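Local coordinates for FAD dependent oxidoreductase (Chelativorans sp. BNC1, PDB 6PXS), which probably oxidises iminodiacetate, using bound FAD as its redox cofactor, at residues Phe306-Ser311 / Ile328-Gly333. Sequence-based numbering, arbitrary orientation.
Sequences FRPAGS and IGNGLG. With FAD (flavin-adenine dinucleotide), chain E.
Gly-333 N donates the one hydrogen bond that joins the segments, to Pro-308 O at 3.1 Å. The same oxygen accepts a CA-H...O contact from Gly-331 CA, so two groups of the glycine-rich turn settle on one carbonyl. Pro-308, centre of an inverse gamma turn, also makes the side-chain contacts: its CB meets the Asn-330 OD1 oxygen, and CG makes a loose apolar contact with Leu-332 CB, 4.4 Å away. The Asn-330 amide reaches the proline ring because CG is anti to the backbone N (chi1 -159°); OD1 also takes a weak bond from Gly-331 N, and ND2 is bonded to His-218, which together should fix the amide's rotation. Towards the cofactor, FAD O3' donates to Gly-333 O at 2.7 Å, and Gly-333 O lies 3.7 Å from Arg-307 CB. Arg-307 CG packs against FAD C8M, and a bend at chi3 (-122°) brings the guanidinium to the dimethylbenzene end of the flavin, with FAD C8M over one of its faces, offset toward the rim, and NH2 3.4 Å from FAD C7. The end of strand 298-310 thus packs on the turn after strand 326-330, forming part of the FAD pocket in a DadA-family oxidoreductase with a Rossmann-like FAD-binding fold.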
# COMPACT_ATOMS: atom_id res chain seq x y z
N PHE A 306 7.14 -13.88 10.69
CA PHE A 306 7.38 -14.52 11.98
C PHE A 306 7.89 -15.93 11.72
O PHE A 306 7.13 -16.80 11.29
CB PHE A 306 6.11 -14.53 12.82
CG PHE A 306 5.48 -13.18 13.00
CD1 PHE A 306 6.15 -12.17 13.67
CD2 PHE A 306 4.21 -12.92 12.51
CE1 PHE A 306 5.56 -10.92 13.84
CE2 PHE A 306 3.62 -11.68 12.68
CZ PHE A 306 4.30 -10.68 13.34
N ARG A 307 9.18 -16.15 11.97
CA ARG A 307 9.75 -17.47 11.77
C ARG A 307 9.22 -18.44 12.82
O ARG A 307 9.13 -18.08 14.00
CB ARG A 307 11.27 -17.42 11.86
CG ARG A 307 11.95 -16.52 10.85
CD ARG A 307 13.44 -16.44 11.13
NE ARG A 307 13.88 -15.07 11.37
CZ ARG A 307 14.53 -14.32 10.49
NH1 ARG A 307 14.87 -13.08 10.82
NH2 ARG A 307 14.86 -14.79 9.29
N PRO A 308 8.86 -19.67 12.44
CA PRO A 308 8.53 -20.67 13.46
C PRO A 308 9.78 -21.17 14.16
O PRO A 308 10.28 -22.25 13.85
CB PRO A 308 7.83 -21.77 12.66
CG PRO A 308 8.43 -21.67 11.31
CD PRO A 308 8.72 -20.21 11.08
N ALA A 309 10.30 -20.37 15.09
CA ALA A 309 11.54 -20.69 15.77
C ALA A 309 11.26 -21.61 16.95
O ALA A 309 10.47 -21.27 17.83
CB ALA A 309 12.24 -19.42 16.25
N GLY A 310 11.90 -22.78 16.96
CA GLY A 310 11.72 -23.75 18.02
C GLY A 310 12.79 -23.63 19.08
O GLY A 310 13.81 -22.96 18.91
N SER A 311 12.54 -24.30 20.21
CA SER A 311 13.54 -24.35 21.27
C SER A 311 14.85 -24.92 20.75
O SER A 311 15.92 -24.32 20.91
CB SER A 311 13.02 -25.17 22.45
OG SER A 311 12.78 -26.51 22.08
N ILE A 328 2.48 -33.45 12.91
CA ILE A 328 2.92 -32.08 13.10
C ILE A 328 4.18 -31.84 12.29
O ILE A 328 5.09 -32.68 12.28
CB ILE A 328 3.16 -31.76 14.59
CG1 ILE A 328 1.88 -31.97 15.39
CG2 ILE A 328 3.67 -30.34 14.77
CD1 ILE A 328 2.04 -31.76 16.88
N GLY A 329 4.23 -30.70 11.62
CA GLY A 329 5.44 -30.22 10.99
C GLY A 329 5.65 -28.75 11.29
O GLY A 329 4.82 -27.92 10.89
N ASN A 330 6.73 -28.41 11.98
CA ASN A 330 6.97 -27.03 12.39
C ASN A 330 8.41 -26.94 12.89
O ASN A 330 9.13 -27.93 12.95
CB ASN A 330 5.97 -26.60 13.47
CG ASN A 330 5.84 -25.10 13.56
OD1 ASN A 330 6.36 -24.36 12.72
ND2 ASN A 330 5.13 -24.63 14.59
N GLY A 331 8.82 -25.72 13.23
CA GLY A 331 10.16 -25.49 13.71
C GLY A 331 11.18 -25.23 12.63
O GLY A 331 12.38 -25.41 12.87
N LEU A 332 10.74 -24.81 11.44
CA LEU A 332 11.67 -24.60 10.34
C LEU A 332 12.57 -23.39 10.55
O LEU A 332 13.60 -23.28 9.88
CB LEU A 332 10.90 -24.46 9.03
CG LEU A 332 10.06 -25.67 8.65
CD1 LEU A 332 9.32 -25.43 7.34
CD2 LEU A 332 10.93 -26.92 8.56
N GLY A 333 12.19 -22.49 11.45
CA GLY A 333 13.08 -21.39 11.80
C GLY A 333 13.47 -20.57 10.58
O GLY A 333 12.62 -20.17 9.78
PA FAD E . 4.16 -20.22 7.53
O1A FAD E . 3.99 -19.05 8.43
O2A FAD E . 4.68 -19.87 6.14
O5B FAD E . 2.84 -21.05 7.40
C5B FAD E . 1.84 -21.04 8.44
C4B FAD E . 0.48 -20.91 7.80
O4B FAD E . -0.51 -21.56 8.63
C3B FAD E . 0.00 -19.47 7.61
O3B FAD E . -0.65 -19.32 6.36
C2B FAD E . -0.97 -19.28 8.78
O2B FAD E . -1.95 -18.29 8.51
C1B FAD E . -1.58 -20.67 8.86
N9A FAD E . -2.19 -21.00 10.14
C8A FAD E . -1.60 -20.97 11.37
N7A FAD E . -2.40 -21.31 12.36
C5A FAD E . -3.61 -21.58 11.72
C6A FAD E . -4.87 -21.99 12.20
N6A FAD E . -5.13 -22.21 13.49
N1A FAD E . -5.86 -22.16 11.30
C2A FAD E . -5.60 -21.94 10.01
N3A FAD E . -4.46 -21.55 9.44
C4A FAD E . -3.49 -21.38 10.36
N1 FAD E . 14.43 -19.76 5.01
C2 FAD E . 15.41 -20.15 4.13
O2 FAD E . 15.61 -21.35 3.89
N3 FAD E . 16.19 -19.20 3.50
C4 FAD E . 16.09 -17.84 3.67
O4 FAD E . 16.85 -17.08 3.06
C4X FAD E . 15.06 -17.43 4.60
N5 FAD E . 14.90 -16.15 4.82
C5X FAD E . 13.91 -15.76 5.71
C6 FAD E . 13.73 -14.40 5.95
C7 FAD E . 12.74 -13.96 6.83
C7M FAD E . 12.58 -12.48 7.07
C8 FAD E . 11.93 -14.89 7.49
C8M FAD E . 10.86 -14.44 8.45
C9 FAD E . 12.11 -16.25 7.25
C9A FAD E . 13.09 -16.69 6.36
N10 FAD E . 13.29 -18.06 6.10
C10 FAD E . 14.28 -18.46 5.22
C1' FAD E . 12.48 -19.09 6.77
C2' FAD E . 11.19 -19.42 6.02
O2' FAD E . 10.61 -18.23 5.47
C3' FAD E . 10.20 -20.06 6.99
O3' FAD E . 10.89 -20.98 7.82
C4' FAD E . 9.04 -20.80 6.32
O4' FAD E . 8.34 -19.89 5.46
C5' FAD E . 8.09 -21.38 7.34
O5' FAD E . 6.97 -21.98 6.66
P FAD E . 5.74 -22.55 7.46
O1P FAD E . 6.26 -23.49 8.56
O2P FAD E . 4.71 -23.14 6.57
O3P FAD E . 5.17 -21.25 8.18